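Local coordinates for protease Do-like 2, chloroplastic (Arabidopsis thaliana, PDB 4FLN), which acts as a chloroplast serine protease that makes the primary cut in the photodamaged D1 protein of photosystem II, at residues C254-L262 with V279-A290; S371-P382 with I450-D458. One frame throughout, in Å; residues are numbered along the deposited sequence.

Contact 1: C254-L262 with V279-A290; sequences CLGVLLQKL and VLVRRVEPTSDA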
loop_
_atom_site.group_PDB
_atom_site.type_symbol
_atom_site.label_atom_id
_atom_site.label_comp_id
_atom_site.label_asym_id
_atom_site.label_seq_id
_atom_site.Cartn_x
_atom_site.Cartn_y
_atom_site.Cartn_z
ATOM N N CYS B 254 35.592 4.715 -23.931
ATOM C CA CYS B 254 35.901 4.908 -22.520
ATOM C C CYS B 254 37.392 4.656 -22.294
ATOM O O CYS B 254 38.061 4.006 -23.102
ATOM C CB CYS B 254 35.070 3.977 -21.637
ATOM S SG CYS B 254 35.579 2.244 -21.711
ATOM N N LEU B 255 37.905 5.179 -21.191
ATOM C CA LEU B 255 39.312 5.049 -20.871
ATOM C C LEU B 255 39.615 3.680 -20.289
ATOM O O LEU B 255 40.781 3.300 -20.189
ATOM C CB LEU B 255 39.714 6.127 -19.871
ATOM C CG LEU B 255 41.165 6.105 -19.385
ATOM C CD1 LEU B 255 42.167 6.043 -20.557
ATOM C CD2 LEU B 255 41.423 7.311 -18.488
ATOM N N GLY B 256 38.563 2.961 -19.890
ATOM C CA GLY B 256 38.682 1.614 -19.359
ATOM C C GLY B 256 39.290 1.491 -17.973
ATOM O O GLY B 256 39.996 0.525 -17.681
ATOM N N VAL B 257 38.989 2.447 -17.102
ATOM C CA VAL B 257 39.700 2.563 -15.832
ATOM C C VAL B 257 38.765 2.917 -14.660
ATOM O O VAL B 257 37.757 3.592 -14.851
ATOM C CB VAL B 257 40.870 3.588 -15.991
ATOM C CG1 VAL B 257 40.898 4.606 -14.875
ATOM C CG2 VAL B 257 42.187 2.862 -16.108
ATOM N N LEU B 258 39.103 2.449 -13.457
ATOM C CA LEU B 258 38.297 2.693 -12.254
ATOM C C LEU B 258 39.029 3.640 -11.299
ATOM O O LEU B 258 40.023 3.261 -10.685
ATOM C CB LEU B 258 38.017 1.364 -11.551
ATOM C CG LEU B 258 36.850 1.161 -10.576
ATOM C CD1 LEU B 258 37.361 0.725 -9.200
ATOM C CD2 LEU B 258 35.972 2.387 -10.468
ATOM N N LEU B 259 38.510 4.859 -11.157
ATOM C CA LEU B 259 39.213 5.963 -10.476
ATOM C C LEU B 259 38.785 6.271 -9.034
ATOM O O LEU B 259 37.620 6.149 -8.660
ATOM C CB LEU B 259 39.090 7.247 -11.301
ATOM C CG LEU B 259 39.597 7.128 -12.730
ATOM C CD1 LEU B 259 39.175 8.335 -13.525
ATOM C CD2 LEU B 259 41.121 6.954 -12.733
ATOM N N GLN B 260 39.748 6.681 -8.228
ATOM C CA GLN B 260 39.454 7.145 -6.882
ATOM C C GLN B 260 39.852 8.623 -6.760
ATOM O O GLN B 260 40.937 9.015 -7.198
ATOM C CB GLN B 260 40.189 6.287 -5.847
ATOM C CG GLN B 260 39.867 6.630 -4.418
ATOM C CD GLN B 260 40.542 5.714 -3.400
ATOM O OE1 GLN B 260 40.563 4.484 -3.551
ATOM N NE2 GLN B 260 41.092 6.317 -2.346
ATOM N N LYS B 261 38.966 9.439 -6.189
ATOM C CA LYS B 261 39.279 10.842 -5.906
ATOM C C LYS B 261 40.366 10.947 -4.826
ATOM O O LYS B 261 40.390 10.138 -3.897
ATOM C CB LYS B 261 38.011 11.595 -5.475
ATOM C CG LYS B 261 37.036 11.901 -6.617
ATOM C CD LYS B 261 35.668 12.331 -6.108
ATOM C CE LYS B 261 34.571 12.165 -7.182
ATOM N NZ LYS B 261 34.441 13.301 -8.162
ATOM N N LEU B 262 41.284 11.909 -4.947
ATOM C CA LEU B 262 42.214 12.118 -3.843
ATOM C C LEU B 262 41.941 13.465 -3.209
ATOM O O LEU B 262 42.524 14.475 -3.596
ATOM C CB LEU B 262 43.645 12.129 -4.381
ATOM C CG LEU B 262 43.958 11.105 -5.475
ATOM C CD1 LEU B 262 45.252 11.445 -6.184
ATOM C CD2 LEU B 262 44.016 9.708 -4.885
ATOM N N VAL B 279 43.676 11.801 -10.068
ATOM C CA VAL B 279 42.803 10.768 -9.567
ATOM C C VAL B 279 43.595 9.456 -9.593
ATOM O O VAL B 279 44.393 9.230 -10.501
ATOM C CB VAL B 279 41.526 10.698 -10.420
ATOM C CG1 VAL B 279 40.736 11.964 -10.241
ATOM C CG2 VAL B 279 41.868 10.540 -11.882
ATOM N N LEU B 280 43.403 8.617 -8.577
ATOM C CA LEU B 280 44.137 7.354 -8.453
ATOM C C LEU B 280 43.489 6.210 -9.245
ATOM O O LEU B 280 42.274 6.022 -9.202
ATOM C CB LEU B 280 44.266 6.968 -6.983
ATOM C CG LEU B 280 45.053 5.719 -6.577
ATOM C CD1 LEU B 280 46.487 5.753 -7.086
ATOM C CD2 LEU B 280 45.044 5.563 -5.059
ATOM N N VAL B 281 44.303 5.450 -9.973
ATOM C CA VAL B 281 43.775 4.346 -10.745
ATOM C C VAL B 281 43.662 3.127 -9.851
ATOM O O VAL B 281 44.660 2.600 -9.362
ATOM C CB VAL B 281 44.712 4.011 -11.907
ATOM C CG1 VAL B 281 44.213 2.770 -12.659
ATOM C CG2 VAL B 281 44.826 5.202 -12.822
ATOM N N ARG B 282 42.422 2.725 -9.599
ATOM C CA ARG B 282 42.102 1.570 -8.765
ATOM C C ARG B 282 42.029 0.232 -9.500
ATOM O O ARG B 282 42.398 -0.804 -8.963
ATOM C CB ARG B 282 40.830 1.840 -7.964
ATOM C CG ARG B 282 40.981 2.991 -6.970
ATOM C CD ARG B 282 41.886 2.619 -5.795
ATOM N NE ARG B 282 43.289 2.559 -6.178
ATOM C CZ ARG B 282 44.202 1.812 -5.567
ATOM N NH1 ARG B 282 43.855 1.052 -4.543
ATOM N NH2 ARG B 282 45.460 1.822 -5.989
ATOM N N ARG B 283 41.503 0.266 -10.718
ATOM C CA ARG B 283 41.330 -0.942 -11.510
ATOM C C ARG B 283 41.333 -0.585 -12.993
ATOM O O ARG B 283 40.989 0.537 -13.370
ATOM C CB ARG B 283 40.021 -1.650 -11.145
ATOM C CG ARG B 283 40.181 -3.111 -10.788
ATOM C CD ARG B 283 40.276 -3.312 -9.279
ATOM N NE ARG B 283 41.416 -4.142 -8.881
ATOM C CZ ARG B 283 41.360 -5.453 -8.664
ATOM N NH1 ARG B 283 40.218 -6.115 -8.816
ATOM N NH2 ARG B 283 42.455 -6.105 -8.296
ATOM N N VAL B 284 41.721 -1.547 -13.824
ATOM C CA VAL B 284 41.709 -1.388 -15.273
ATOM C C VAL B 284 40.924 -2.533 -15.904
ATOM O O VAL B 284 40.933 -3.654 -15.400
ATOM C CB VAL B 284 43.137 -1.402 -15.846
ATOM C CG1 VAL B 284 43.917 -0.219 -15.341
ATOM C CG2 VAL B 284 43.843 -2.684 -15.451
ATOM N N GLU B 285 40.240 -2.246 -17.003
ATOM C CA GLU B 285 39.565 -3.288 -17.767
ATOM C C GLU B 285 40.533 -4.067 -18.664
ATOM O O GLU B 285 41.221 -3.494 -19.506
ATOM C CB GLU B 285 38.436 -2.695 -18.605
ATOM C CG GLU B 285 37.133 -2.518 -17.857
ATOM C CD GLU B 285 36.078 -1.832 -18.701
ATOM O OE1 GLU B 285 35.823 -2.297 -19.840
ATOM O OE2 GLU B 285 35.517 -0.817 -18.231
ATOM N N PRO B 286 40.571 -5.393 -18.491
ATOM C CA PRO B 286 41.454 -6.282 -19.253
ATOM C C PRO B 286 41.262 -6.204 -20.760
ATOM O O PRO B 286 42.207 -6.506 -21.477
ATOM C CB PRO B 286 41.058 -7.674 -18.756
ATOM C CG PRO B 286 40.500 -7.437 -17.401
ATOM C CD PRO B 286 39.771 -6.131 -17.500
ATOM N N THR B 287 40.082 -5.826 -21.243
ATOM C CA THR B 287 39.880 -5.775 -22.689
ATOM C C THR B 287 40.236 -4.433 -23.294
ATOM O O THR B 287 40.157 -4.271 -24.508
ATOM C CB THR B 287 38.441 -6.150 -23.140
ATOM O OG1 THR B 287 37.533 -5.076 -22.855
ATOM C CG2 THR B 287 37.982 -7.451 -22.485
ATOM N N SER B 288 40.641 -3.484 -22.458
ATOM C CA SER B 288 40.976 -2.141 -22.929
ATOM C C SER B 288 42.492 -1.976 -23.058
ATOM O O SER B 288 43.253 -2.639 -22.349
ATOM C CB SER B 288 40.404 -1.073 -22.002
ATOM O OG SER B 288 41.252 -0.865 -20.888
ATOM N N ASP B 289 42.921 -1.141 -24.004
ATOM C CA ASP B 289 44.342 -0.900 -24.229
ATOM C C ASP B 289 45.049 -0.390 -22.980
ATOM O O ASP B 289 46.260 -0.571 -22.821
ATOM C CB ASP B 289 44.567 0.076 -25.378
ATOM C CG ASP B 289 46.040 0.388 -25.591
ATOM O OD1 ASP B 289 46.847 -0.571 -25.699
ATOM O OD2 ASP B 289 46.386 1.594 -25.637
ATOM N N ALA B 290 44.294 0.205 -22.064
ATOM C CA ALA B 290 44.878 0.544 -20.785
ATOM C C ALA B 290 45.151 -0.823 -20.201
ATOM O O ALA B 290 44.892 -1.833 -20.856
ATOM C CB ALA B 290 43.885 1.284 -19.949
#

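Contact 2: S371-P382 with I450-D458; sequences SYIIVAGLVFTP and IHHLAHLID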
loop_
_atom_site.group_PDB
_atom_site.type_symbol
_atom_site.label_atom_id
_atom_site.label_comp_id
_atom_site.label_asym_id
_atom_site.label_seq_id
_atom_site.Cartn_x
_atom_site.Cartn_y
_atom_site.Cartn_z
ATOM N N SER B 371 20.593 -15.133 -28.468
ATOM C CA SER B 371 21.003 -16.477 -28.827
ATOM C C SER B 371 20.451 -17.488 -27.840
ATOM O O SER B 371 20.254 -17.185 -26.659
ATOM C CB SER B 371 22.522 -16.564 -28.832
ATOM O OG SER B 371 23.069 -15.450 -29.506
ATOM N N TYR B 372 20.176 -18.688 -28.336
ATOM C CA TYR B 372 19.807 -19.788 -27.464
ATOM C C TYR B 372 20.139 -21.137 -28.081
ATOM O O TYR B 372 20.145 -21.285 -29.300
ATOM C CB TYR B 372 18.335 -19.700 -27.049
ATOM C CG TYR B 372 17.332 -20.162 -28.077
ATOM C CD1 TYR B 372 16.817 -21.453 -28.035
ATOM C CD2 TYR B 372 16.876 -19.304 -29.069
ATOM C CE1 TYR B 372 15.888 -21.882 -28.962
ATOM C CE2 TYR B 372 15.944 -19.724 -30.001
ATOM C CZ TYR B 372 15.452 -21.014 -29.943
ATOM O OH TYR B 372 14.529 -21.442 -30.868
ATOM N N ILE B 373 20.444 -22.106 -27.227
ATOM C CA ILE B 373 20.649 -23.481 -27.657
ATOM C C ILE B 373 20.047 -24.427 -26.615
ATOM O O ILE B 373 20.135 -24.172 -25.411
ATOM C CB ILE B 373 22.149 -23.779 -27.927
ATOM C CG1 ILE B 373 22.341 -25.217 -28.402
ATOM C CG2 ILE B 373 22.994 -23.495 -26.700
ATOM C CD1 ILE B 373 23.754 -25.514 -28.873
ATOM N N ILE B 374 19.407 -25.495 -27.082
ATOM C CA ILE B 374 18.740 -26.444 -26.196
ATOM C C ILE B 374 19.297 -27.853 -26.364
ATOM O O ILE B 374 19.307 -28.402 -27.462
ATOM C CB ILE B 374 17.224 -26.475 -26.460
ATOM C CG1 ILE B 374 16.662 -25.056 -26.504
ATOM C CG2 ILE B 374 16.501 -27.277 -25.388
ATOM C CD1 ILE B 374 15.160 -25.001 -26.686
ATOM N N VAL B 375 19.781 -28.429 -25.272
ATOM C CA VAL B 375 20.294 -29.794 -25.289
ATOM C C VAL B 375 19.572 -30.631 -24.247
ATOM O O VAL B 375 19.570 -30.291 -23.067
ATOM C CB VAL B 375 21.799 -29.854 -24.968
ATOM C CG1 VAL B 375 22.397 -31.120 -25.550
ATOM C CG2 VAL B 375 22.513 -28.633 -25.507
ATOM N N ALA B 376 18.961 -31.723 -24.681
ATOM C CA ALA B 376 18.261 -32.605 -23.761
ATOM C C ALA B 376 17.227 -31.818 -22.944
ATOM O O ALA B 376 16.951 -32.130 -21.777
ATOM C CB ALA B 376 19.259 -33.311 -22.851
ATOM N N GLY B 377 16.653 -30.796 -23.567
ATOM C CA GLY B 377 15.663 -29.978 -22.898
ATOM C C GLY B 377 16.301 -28.915 -22.022
ATOM O O GLY B 377 15.591 -28.103 -21.422
ATOM N N LEU B 378 17.635 -28.908 -21.947
ATOM C CA LEU B 378 18.328 -27.890 -21.157
ATOM C C LEU B 378 18.491 -26.628 -21.997
ATOM O O LEU B 378 19.169 -26.629 -23.024
ATOM C CB LEU B 378 19.701 -28.370 -20.659
ATOM C CG LEU B 378 19.877 -29.639 -19.810
ATOM C CD1 LEU B 378 21.042 -29.457 -18.854
ATOM C CD2 LEU B 378 18.620 -30.034 -19.055
ATOM N N VAL B 379 17.873 -25.547 -21.546
ATOM C CA VAL B 379 17.810 -24.335 -22.343
ATOM C C VAL B 379 18.856 -23.323 -21.895
ATOM O O VAL B 379 18.845 -22.869 -20.743
ATOM C CB VAL B 379 16.400 -23.719 -22.284
ATOM C CG1 VAL B 379 16.402 -22.319 -22.837
ATOM C CG2 VAL B 379 15.420 -24.594 -23.043
ATOM N N PHE B 380 19.759 -22.984 -22.813
ATOM C CA PHE B 380 20.845 -22.040 -22.540
ATOM C C PHE B 380 20.684 -20.687 -23.265
ATOM O O PHE B 380 20.343 -20.641 -24.445
ATOM C CB PHE B 380 22.191 -22.665 -22.929
ATOM C CG PHE B 380 22.544 -23.903 -22.153
ATOM C CD1 PHE B 380 22.954 -23.818 -20.836
ATOM C CD2 PHE B 380 22.503 -25.147 -22.751
ATOM C CE1 PHE B 380 23.298 -24.946 -20.124
ATOM C CE2 PHE B 380 22.842 -26.283 -22.043
ATOM C CZ PHE B 380 23.238 -26.181 -20.726
ATOM N N THR B 381 20.918 -19.590 -22.550
ATOM C CA THR B 381 21.089 -18.273 -23.173
ATOM C C THR B 381 22.189 -17.489 -22.474
ATOM O O THR B 381 22.557 -17.800 -21.332
ATOM C CB THR B 381 19.829 -17.396 -23.107
ATOM O OG1 THR B 381 19.184 -17.589 -21.845
ATOM C CG2 THR B 381 18.878 -17.719 -24.217
ATOM N N PRO B 382 22.714 -16.455 -23.153
ATOM C CA PRO B 382 23.641 -15.541 -22.483
ATOM C C PRO B 382 22.878 -14.668 -21.488
ATOM O O PRO B 382 21.729 -14.294 -21.725
ATOM C CB PRO B 382 24.202 -14.704 -23.635
ATOM C CG PRO B 382 23.880 -15.467 -24.871
ATOM C CD PRO B 382 22.577 -16.132 -24.579
ATOM N N ILE B 450 28.443 -18.621 -25.736
ATOM C CA ILE B 450 27.453 -19.628 -26.095
ATOM C C ILE B 450 27.671 -20.240 -27.483
ATOM O O ILE B 450 27.196 -21.336 -27.763
ATOM C CB ILE B 450 26.029 -19.094 -25.966
ATOM C CG1 ILE B 450 25.033 -20.257 -26.024
ATOM C CG2 ILE B 450 25.758 -18.062 -27.044
ATOM C CD1 ILE B 450 23.601 -19.839 -25.831
ATOM N N HIS B 451 28.393 -19.532 -28.344
ATOM C CA HIS B 451 28.740 -20.047 -29.663
ATOM C C HIS B 451 29.760 -21.162 -29.463
ATOM O O HIS B 451 29.708 -22.209 -30.111
ATOM C CB HIS B 451 29.340 -18.922 -30.508
ATOM C CG HIS B 451 29.198 -19.118 -31.986
ATOM N ND1 HIS B 451 29.917 -20.061 -32.687
ATOM C CD2 HIS B 451 28.439 -18.469 -32.901
ATOM C CE1 HIS B 451 29.597 -19.995 -33.966
ATOM N NE2 HIS B 451 28.699 -19.039 -34.123
ATOM N N HIS B 452 30.691 -20.918 -28.548
ATOM C CA HIS B 452 31.670 -21.910 -28.135
ATOM C C HIS B 452 30.952 -23.154 -27.606
ATOM O O HIS B 452 31.159 -24.267 -28.106
ATOM C CB HIS B 452 32.560 -21.318 -27.042
ATOM C CG HIS B 452 33.690 -22.206 -26.634
ATOM N ND1 HIS B 452 34.285 -22.125 -25.393
ATOM C CD2 HIS B 452 34.335 -23.194 -27.297
ATOM C CE1 HIS B 452 35.252 -23.022 -25.311
ATOM N NE2 HIS B 452 35.300 -23.686 -26.452
ATOM N N LEU B 453 30.102 -22.967 -26.600
ATOM C CA LEU B 453 29.353 -24.094 -26.065
ATOM C C LEU B 453 28.679 -24.856 -27.194
ATOM O O LEU B 453 28.701 -26.084 -27.223
ATOM C CB LEU B 453 28.304 -23.640 -25.058
ATOM C CG LEU B 453 27.457 -24.787 -24.515
ATOM C CD1 LEU B 453 28.333 -25.758 -23.728
ATOM C CD2 LEU B 453 26.301 -24.267 -23.664
ATOM N N ALA B 454 28.087 -24.117 -28.126
ATOM C CA ALA B 454 27.364 -24.714 -29.244
ATOM C C ALA B 454 28.300 -25.505 -30.167
ATOM O O ALA B 454 27.928 -26.553 -30.705
ATOM C CB ALA B 454 26.618 -23.641 -30.017
ATOM N N HIS B 455 29.517 -24.999 -30.338
ATOM C CA HIS B 455 30.525 -25.694 -31.122
ATOM C C HIS B 455 31.005 -26.961 -30.425
ATOM O O HIS B 455 31.394 -27.927 -31.075
ATOM C CB HIS B 455 31.718 -24.783 -31.381
ATOM C CG HIS B 455 32.851 -25.470 -32.076
ATOM N ND1 HIS B 455 34.065 -25.708 -31.467
ATOM C CD2 HIS B 455 32.950 -25.984 -33.325
ATOM C CE1 HIS B 455 34.865 -26.331 -32.313
ATOM N NE2 HIS B 455 34.213 -26.510 -33.447
ATOM N N LEU B 456 30.990 -26.951 -29.099
ATOM C CA LEU B 456 31.454 -28.099 -28.339
ATOM C C LEU B 456 30.412 -29.210 -28.348
ATOM O O LEU B 456 30.752 -30.385 -28.438
ATOM C CB LEU B 456 31.836 -27.689 -26.915
ATOM C CG LEU B 456 33.090 -26.808 -26.850
ATOM C CD1 LEU B 456 33.415 -26.369 -25.434
ATOM C CD2 LEU B 456 34.264 -27.549 -27.447
ATOM N N ILE B 457 29.141 -28.837 -28.272
ATOM C CA ILE B 457 28.069 -29.819 -28.354
ATOM C C ILE B 457 28.151 -30.565 -29.676
ATOM O O ILE B 457 28.086 -31.795 -29.707
ATOM C CB ILE B 457 26.681 -29.169 -28.254
ATOM C CG1 ILE B 457 26.278 -28.979 -26.796
ATOM C CG2 ILE B 457 25.645 -30.039 -28.935
ATOM C CD1 ILE B 457 27.264 -28.205 -25.984
ATOM N N ASP B 458 28.298 -29.818 -30.766
ATOM C CA ASP B 458 28.322 -30.411 -32.102
ATOM C C ASP B 458 29.562 -31.278 -32.363
ATOM O O ASP B 458 29.495 -32.265 -33.091
ATOM C CB ASP B 458 28.195 -29.328 -33.177
ATOM C CG ASP B 458 26.921 -28.508 -33.042
ATOM O OD1 ASP B 458 25.991 -28.947 -32.327
ATOM O OD2 ASP B 458 26.849 -27.424 -33.659
#

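Contact 1: C254-L262 with V279-A290
Val257 and Val284 meet methyl to methyl, CG2 to CG1 at 3.6 Å, in an antiparallel strand pair of a PDZ domain. Val281 CG1 joins the same face of the sheet, and further along it Val279 CG2 lies 3.8 Å from Leu259 CD2; Val279 and Val281 also touch Ile300 of the neighbouring strand 299-303. Strands 257-261 and 279-284 run at 137°, and their register slips by one residue at a classic beta bulge, where two residues, Arg282 and Arg283, stand opposite the single Leu258. The evidence is the double use of Leu258 O: Arg282 N donates to it at 2.7 Å, nearly along the C=O axis, while the bond from Arg283 N is weak. On the other face, Leu258 lays its CB against Arg283 CB, and the aliphatic part of Arg282 runs across Gln260, CG to CB at 3.6 Å; Gln260 NE2 bonds to Val474 O of the second subunit. Leu255, Val257 and Leu259 make backbone hydrogen bonds with a bound peptide, as expected for the edge strand of a PDZ groove. Beyond Gly256, whose positive phi favours glycine, Gly256 O takes a nearly straight bond from Glu285 N. Glu285 starts a type I turn, and its carboxylate pairs with Arg357. An alanine at Ser288 removes the hydroxyl, so Glu285 O would probably lose its second grip within the turn, the bond from Ser288 N remaining. Ser288 OG, set between the backbone N and the carbonyl carbon (chi1 83°), reaches a lone pair of Glu285 O at 3.0 Å, in the carbonyl plane.

Contact 2: S371-P382 with I450-D458
Ile373 and Ala454 bring their CA atoms to 7.0 Å where helix 450-458 lies over a beta hairpin. The helix axis passes 10.0 Å from strand 373-375 at 37° and 9.6 Å from strand 378-382 at 146°, so it crosses both strands obliquely, pointing broadly with the first and against the second; a type I' turn from Val375 to Leu378 joins them. Ile450 buries the largest area here: with CG1 anti to its backbone N (chi1 -167°), it lays CD1 over the strand pair, 3.8 Å from Ile373 CG2 and near the carbonyl of Phe380, while its CG2 branch meets Pro382 CG at 3.9 Å. This is helix-on-sheet packing inside the second PDZ domain. One turn on, Ile373 CD1 rests on Ala454 CB at 3.6 Å. Leu453 crosses Phe380 at about a right angle and sets its CD2 over one ring face, close to the normal, 4.1 Å from the centroid, a CH-pi contact; Phe467 meets the same ring. Towards the hairpin turn, Ile457 CG1 passes Val375 CG2 in the opposite direction at 4.0 Å.

In the fold
Both segments of contact 1 come before either segment of contact 2, and the two contacts belong to two PDZ domains that follow the protease region. Their centres lie 34 Å apart and their nearest atoms about 15 Å apart; they share no sheet. Contact 1 joins two strands of the first PDZ sheet, whereas contact 2 sets a helix on the second. Their surroundings differ too: contact 1 meets a bound peptide and a second subunit, but no other chain touches contact 2. The second subunit presents Asn472, Tyr473 and Val474 to contact 1, next to or in its own copy of strand 474-478, part of the sheet in contact 2, consistent with a PDZ-mediated hexameric resting state.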